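Local coordinates for protein iron transport multicopper oxidase FET3 (Saccharomyces cerevisiae, PDB 1ZPU) that oxidises ferrous to ferric iron at the expense of dioxygen, using four bound coppers, so that yeast can import iron with high affinity, at residues V322-L327 / E466-Q471; H105-G110 / F460-I465. One frame throughout, in Å; residues are numbered along the deposited sequence.

Contact 1 of 2, residues V322-L327 / E466-Q471; sequences VVMDNL and EWHLLQ. With CU1 (copper (I) ion), chain B.
His468 receives the side chain of Met324 over one face of its imidazole; Met324 supplies everything that strand residues 322-327 bring to this contact, and it meets both His468 and Gln471. The methyl CE of Met324 lies 3.7 Å from the centroid of the His468 ring and 11° off its normal, a CH-pi contact centred on the face. SD of Met324 is also above that face, but at 5.4 Å from the centroid it stands well back, so the methyl does the touching. The bend at chi2 of Met324 (51°), followed by an extended last bond, aims CE at the ring; a thioether suits the place because its methyl is small and nonpolar enough to sit against the pi face without competing for the metal-binding nitrogen. The ring is held at both nitrogens: ND1 of His468 binds the type 1 copper at 2.1 Å, while NE2 is hydrogen-bonded to Glu164, whose carboxylate would orient the ring and may make ND1 a stronger donor to the metal. His392 and Cys463 are the other protein ligands. Three residues on, just past the end of helix 466-470, Gln471 crosses Met324 at about a right angle. Its OE1 approaches CE of Met324 at 3.8 Å and its NE2 approaches CG of Met324 at the same distance, while NE2 hydrogen-bonds to the backbone carbonyl of Asn332. Met324 also touches Asn332 of strand 332-336 and His392 of strand 392-396; helix 147-154 meets Gln471 through Phe154.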
loop_
_atom_site.group_PDB
_atom_site.type_symbol
_atom_site.label_atom_id
_atom_site.label_comp_id
_atom_site.label_asym_id
_atom_site.label_seq_id
_atom_site.Cartn_x
_atom_site.Cartn_y
_atom_site.Cartn_z
ATOM N N VAL A 322 -17.246 2.623 5.692
ATOM C CA VAL A 322 -16.749 2.879 4.354
ATOM C C VAL A 322 -17.890 2.818 3.347
ATOM O O VAL A 322 -18.553 1.794 3.214
ATOM C CB VAL A 322 -15.690 1.846 3.954
ATOM C CG1 VAL A 322 -15.273 2.047 2.512
ATOM C CG2 VAL A 322 -14.487 1.926 4.881
ATOM N N VAL A 323 -18.109 3.917 2.635
ATOM C CA VAL A 323 -19.122 3.966 1.596
ATOM C C VAL A 323 -18.699 4.892 0.451
ATOM O O VAL A 323 -17.897 5.814 0.651
ATOM C CB VAL A 323 -20.503 4.380 2.175
ATOM C CG1 VAL A 323 -20.560 5.872 2.486
ATOM C CG2 VAL A 323 -21.619 3.980 1.228
ATOM N N MET A 324 -19.220 4.613 -0.747
ATOM C CA MET A 324 -19.098 5.509 -1.887
ATOM C C MET A 324 -20.397 6.292 -2.023
ATOM O O MET A 324 -21.481 5.724 -1.853
ATOM C CB MET A 324 -18.822 4.703 -3.163
ATOM C CG MET A 324 -17.337 4.513 -3.520
ATOM S SD MET A 324 -16.339 3.884 -2.156
ATOM C CE MET A 324 -14.855 3.427 -3.056
ATOM N N ASP A 325 -20.294 7.587 -2.312
ATOM C CA ASP A 325 -21.491 8.416 -2.539
ATOM C C ASP A 325 -21.236 9.652 -3.397
ATOM O O ASP A 325 -20.109 10.138 -3.479
ATOM C CB ASP A 325 -22.115 8.849 -1.217
ATOM C CG ASP A 325 -23.560 9.248 -1.376
ATOM O OD1 ASP A 325 -24.074 10.056 -0.570
ATOM O OD2 ASP A 325 -24.189 8.748 -2.329
ATOM N N ASN A 326 -22.293 10.156 -4.024
ATOM C CA ASN A 326 -22.208 11.347 -4.879
ATOM C C ASN A 326 -22.354 12.656 -4.102
ATOM O O ASN A 326 -23.184 12.762 -3.198
ATOM C CB ASN A 326 -23.253 11.273 -5.998
ATOM C CG ASN A 326 -22.944 10.184 -7.008
ATOM O OD1 ASN A 326 -21.902 10.205 -7.661
ATOM N ND2 ASN A 326 -23.846 9.219 -7.136
ATOM N N LEU A 327 -21.546 13.648 -4.462
ATOM C CA LEU A 327 -21.655 14.982 -3.869
ATOM C C LEU A 327 -22.287 16.025 -4.827
ATOM O O LEU A 327 -22.655 15.706 -5.969
ATOM C CB LEU A 327 -20.285 15.457 -3.344
ATOM C CG LEU A 327 -19.602 14.753 -2.161
ATOM C CD1 LEU A 327 -18.323 15.464 -1.812
ATOM C CD2 LEU A 327 -20.481 14.696 -0.942
ATOM N N GLU A 466 -5.589 2.816 -5.755
ATOM C CA GLU A 466 -5.281 4.177 -6.137
ATOM C C GLU A 466 -6.505 5.019 -6.478
ATOM O O GLU A 466 -6.579 6.204 -6.121
ATOM C CB GLU A 466 -4.282 4.145 -7.281
ATOM C CG GLU A 466 -2.845 4.012 -6.776
ATOM C CD GLU A 466 -2.318 5.331 -6.181
ATOM O OE1 GLU A 466 -2.100 6.290 -6.977
ATOM O OE2 GLU A 466 -2.131 5.399 -4.930
ATOM N N TRP A 467 -7.468 4.398 -7.155
ATOM C CA TRP A 467 -8.709 5.069 -7.509
ATOM C C TRP A 467 -9.491 5.494 -6.271
ATOM O O TRP A 467 -10.050 6.585 -6.234
ATOM C CB TRP A 467 -9.554 4.170 -8.404
ATOM C CG TRP A 467 -8.765 3.573 -9.548
ATOM C CD1 TRP A 467 -8.507 2.247 -9.762
ATOM C CD2 TRP A 467 -8.134 4.290 -10.630
ATOM N NE1 TRP A 467 -7.764 2.097 -10.917
ATOM C CE2 TRP A 467 -7.516 3.331 -11.460
ATOM C CE3 TRP A 467 -8.038 5.645 -10.971
ATOM C CZ2 TRP A 467 -6.811 3.678 -12.610
ATOM C CZ3 TRP A 467 -7.334 5.998 -12.109
ATOM C CH2 TRP A 467 -6.725 5.013 -12.919
ATOM N N HIS A 468 -9.508 4.644 -5.249
ATOM C CA HIS A 468 -10.267 4.933 -4.053
ATOM C C HIS A 468 -9.584 5.997 -3.183
ATOM O O HIS A 468 -10.257 6.805 -2.514
ATOM C CB HIS A 468 -10.558 3.650 -3.277
ATOM C CG HIS A 468 -11.357 2.645 -4.053
ATOM N ND1 HIS A 468 -11.527 1.340 -3.633
ATOM C CD2 HIS A 468 -12.015 2.744 -5.232
ATOM C CE1 HIS A 468 -12.260 0.687 -4.512
ATOM N NE2 HIS A 468 -12.565 1.514 -5.492
ATOM N N LEU A 469 -8.252 5.998 -3.200
ATOM C CA LEU A 469 -7.488 7.039 -2.537
ATOM C C LEU A 469 -7.733 8.388 -3.222
ATOM O O LEU A 469 -7.839 9.415 -2.556
ATOM C CB LEU A 469 -6.015 6.685 -2.537
ATOM C CG LEU A 469 -5.049 7.612 -1.801
ATOM C CD1 LEU A 469 -5.361 7.729 -0.291
ATOM C CD2 LEU A 469 -3.618 7.127 -2.064
ATOM N N LEU A 470 -7.844 8.374 -4.549
ATOM C CA LEU A 470 -8.230 9.566 -5.314
ATOM C C LEU A 470 -9.621 10.038 -4.958
ATOM O O LEU A 470 -9.882 11.250 -4.958
ATOM C CB LEU A 470 -8.148 9.319 -6.820
ATOM C CG LEU A 470 -6.762 9.575 -7.402
ATOM C CD1 LEU A 470 -6.569 8.799 -8.699
ATOM C CD2 LEU A 470 -6.528 11.075 -7.608
ATOM N N GLN A 471 -10.503 9.084 -4.651
ATOM C CA GLN A 471 -11.854 9.378 -4.188
ATOM C C GLN A 471 -11.882 9.854 -2.733
ATOM O O GLN A 471 -12.941 10.186 -2.207
ATOM C CB GLN A 471 -12.725 8.150 -4.360
ATOM C CG GLN A 471 -13.150 7.867 -5.778
ATOM C CD GLN A 471 -14.058 6.659 -5.846
ATOM O OE1 GLN A 471 -13.589 5.518 -5.957
ATOM N NE2 GLN A 471 -15.369 6.892 -5.756
HETATM CU CU CU1 B . -10.930 0.659 -1.756
#

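Contact 2 of 2, residues H105-G110 / F460-I465; sequences HSHTDG and FFHCHI. With CU1 (copper (I) ion), chain C; CU1 (copper (I) ion), chain D; CU1 (copper (I) ion), chain B.
The turn after strand 100-105 faces the end of strand 457-463 with a wide gap between the main chains, the nearest CA atoms being those of His107 and His464 at 10.4 Å, and imidazoles and copper ions bridge it. His105 and His464 arrive from opposite directions and bind one type 3 copper through their NE2 atoms, at 2.1 Å for His105 and 2.2 Å for His464; their ring planes stand at 82°. His107 and His462 repeat this around the second type 3 copper, NE2 of His462 lying at the edge of the His107 ring, with planes at 89°. His62 completes the first set of histidines and His397 the second. These coppers are the type 3 pair of the trinuclear cluster of multicopper oxidases, where dioxygen is reduced, built between the first and third cupredoxin domains from His-X-His and His-Cys-His sequences; His60 and His395 bind the type 2 copper that completes it. Alternate residues of 462-464 divide the work: both histidines face the cluster, while Cys463, with SG anti to the backbone N (chi1 -176°), turns its thiolate to the type 1 copper. Second-shell bonds hold the rings: ND1 of His105 donates to Ser106 O at 2.9 Å and ND1 of His462 to Cys463 O at 2.6 Å, each acceptor in the imidazole plane. Phe460 presents its ring edge to His107, CD2 meeting CE1 of His107 at 3.8 Å, a nonpolar flank for a buried metal ligand.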
loop_
_atom_site.group_PDB
_atom_site.type_symbol
_atom_site.label_atom_id
_atom_site.label_comp_id
_atom_site.label_asym_id
_atom_site.label_seq_id
_atom_site.Cartn_x
_atom_site.Cartn_y
_atom_site.Cartn_z
ATOM N N HIS A 105 6.993 3.395 -3.568
ATOM C CA HIS A 105 6.187 3.909 -4.664
ATOM C C HIS A 105 5.945 5.393 -4.490
ATOM O O HIS A 105 6.018 5.908 -3.374
ATOM C CB HIS A 105 4.842 3.170 -4.759
ATOM C CG HIS A 105 4.015 3.219 -3.507
ATOM N ND1 HIS A 105 3.185 4.278 -3.198
ATOM C CD2 HIS A 105 3.869 2.324 -2.499
ATOM C CE1 HIS A 105 2.580 4.038 -2.046
ATOM N NE2 HIS A 105 2.976 2.859 -1.603
ATOM N N SER A 106 5.664 6.077 -5.591
ATOM C CA SER A 106 5.215 7.458 -5.537
ATOM C C SER A 106 3.932 7.518 -4.741
ATOM O O SER A 106 3.100 6.621 -4.833
ATOM C CB SER A 106 4.966 7.978 -6.950
ATOM O OG SER A 106 4.272 9.211 -6.939
ATOM N N HIS A 107 3.763 8.564 -3.947
ATOM C CA HIS A 107 2.507 8.741 -3.219
ATOM C C HIS A 107 1.700 9.945 -3.733
ATOM O O HIS A 107 0.810 10.435 -3.035
ATOM C CB HIS A 107 2.761 8.850 -1.711
ATOM C CG HIS A 107 1.734 8.146 -0.879
ATOM N ND1 HIS A 107 0.493 8.683 -0.618
ATOM C CD2 HIS A 107 1.762 6.942 -0.260
ATOM C CE1 HIS A 107 -0.198 7.841 0.130
ATOM N NE2 HIS A 107 0.546 6.773 0.354
ATOM N N THR A 108 2.010 10.417 -4.945
ATOM C CA THR A 108 1.237 11.487 -5.543
ATOM C C THR A 108 -0.032 10.888 -6.163
ATOM O O THR A 108 -0.591 9.965 -5.579
ATOM C CB THR A 108 2.096 12.389 -6.447
ATOM O OG1 THR A 108 3.160 12.931 -5.656
ATOM C CG2 THR A 108 1.291 13.555 -6.987
ATOM N N ASP A 109 -0.509 11.407 -7.296
ATOM C CA ASP A 109 -1.875 11.115 -7.783
ATOM C C ASP A 109 -2.036 9.616 -8.101
ATOM O O ASP A 109 -2.314 8.806 -7.206
ATOM C CB ASP A 109 -2.202 11.997 -9.000
ATOM C CG ASP A 109 -2.503 13.501 -8.615
ATOM O OD1 ASP A 109 -3.659 13.786 -8.173
ATOM O OD2 ASP A 109 -1.612 14.395 -8.804
ATOM N N GLY A 110 -1.843 9.232 -9.359
ATOM C CA GLY A 110 -1.875 7.818 -9.713
ATOM C C GLY A 110 -0.493 7.412 -10.150
ATOM O O GLY A 110 -0.251 6.258 -10.541
ATOM N N PHE A 460 -0.861 7.876 7.707
ATOM C CA PHE A 460 -2.010 7.773 6.818
ATOM C C PHE A 460 -2.650 6.400 6.973
ATOM O O PHE A 460 -1.962 5.379 6.963
ATOM C CB PHE A 460 -1.560 8.006 5.363
ATOM C CG PHE A 460 -2.576 8.701 4.486
ATOM C CD1 PHE A 460 -3.782 9.174 4.997
ATOM C CD2 PHE A 460 -2.301 8.917 3.137
ATOM C CE1 PHE A 460 -4.711 9.830 4.161
ATOM C CE2 PHE A 460 -3.223 9.588 2.294
ATOM C CZ PHE A 460 -4.423 10.033 2.808
ATOM N N PHE A 461 -3.966 6.379 7.147
ATOM C CA PHE A 461 -4.717 5.129 7.087
ATOM C C PHE A 461 -5.720 5.194 5.943
ATOM O O PHE A 461 -6.671 5.978 5.998
ATOM C CB PHE A 461 -5.432 4.829 8.402
ATOM C CG PHE A 461 -6.232 3.568 8.365
ATOM C CD1 PHE A 461 -5.607 2.333 8.469
ATOM C CD2 PHE A 461 -7.615 3.614 8.201
ATOM C CE1 PHE A 461 -6.346 1.164 8.428
ATOM C CE2 PHE A 461 -8.366 2.440 8.147
ATOM C CZ PHE A 461 -7.722 1.212 8.265
ATOM N N HIS A 462 -5.508 4.375 4.914
ATOM C CA HIS A 462 -6.298 4.481 3.696
ATOM C C HIS A 462 -6.389 3.189 2.924
ATOM O O HIS A 462 -5.623 2.251 3.161
ATOM C CB HIS A 462 -5.689 5.526 2.769
ATOM C CG HIS A 462 -4.339 5.148 2.253
ATOM N ND1 HIS A 462 -4.160 4.460 1.072
ATOM C CD2 HIS A 462 -3.103 5.354 2.762
ATOM C CE1 HIS A 462 -2.869 4.250 0.880
ATOM N NE2 HIS A 462 -2.206 4.779 1.893
ATOM N N CYS A 463 -7.307 3.173 1.967
ATOM C CA CYS A 463 -7.369 2.124 0.974
ATOM C C CYS A 463 -6.235 2.299 -0.034
ATOM O O CYS A 463 -5.968 3.401 -0.524
ATOM C CB CYS A 463 -8.713 2.159 0.271
ATOM S SG CYS A 463 -8.919 0.834 -0.901
ATOM N N HIS A 464 -5.561 1.206 -0.342
ATOM C CA HIS A 464 -4.421 1.245 -1.238
ATOM C C HIS A 464 -4.801 1.100 -2.717
ATOM O O HIS A 464 -3.928 1.037 -3.577
ATOM C CB HIS A 464 -3.395 0.203 -0.835
ATOM C CG HIS A 464 -1.991 0.643 -1.075
ATOM N ND1 HIS A 464 -1.451 0.748 -2.340
ATOM C CD2 HIS A 464 -1.020 1.034 -0.215
ATOM C CE1 HIS A 464 -0.202 1.177 -2.245
ATOM N NE2 HIS A 464 0.086 1.353 -0.965
ATOM N N ILE A 465 -6.094 1.053 -3.015
ATOM C CA ILE A 465 -6.534 1.086 -4.388
ATOM C C ILE A 465 -6.473 2.529 -4.812
ATOM O O ILE A 465 -7.210 3.367 -4.300
ATOM C CB ILE A 465 -7.968 0.569 -4.560
ATOM C CG1 ILE A 465 -8.015 -0.961 -4.412
ATOM C CG2 ILE A 465 -8.539 1.020 -5.930
ATOM C CD1 ILE A 465 -9.421 -1.528 -4.272
HETATM CU CU CU1 C . 2.180 1.541 -0.225
HETATM CU CU CU1 D . -0.140 5.562 1.913
HETATM CU CU CU1 B . -10.930 0.659 -1.756
#

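The two contacts share one copper-binding run of chain: strand 457-463 of contact 2 leads directly into helix 466-470 of contact 1. Cys463 and His468, one from each contact, are ligands of the type 1 copper, with SG of Cys463 3.8 Å from ND1 of His468. That copper lies 12.4 Å from the copper held by His107 and His462 and 13.2 Å from the one held by His105 and His464; these two are 5.1 Å apart. In this family electrons taken from the substrate at the type 1 site pass through the Cys-His sequence to the cluster, a route consistent with these positions. Leu469, on the helix of contact 1, packs against the cluster side of contact 2, its CD1 3.7 Å from ND1 of His462.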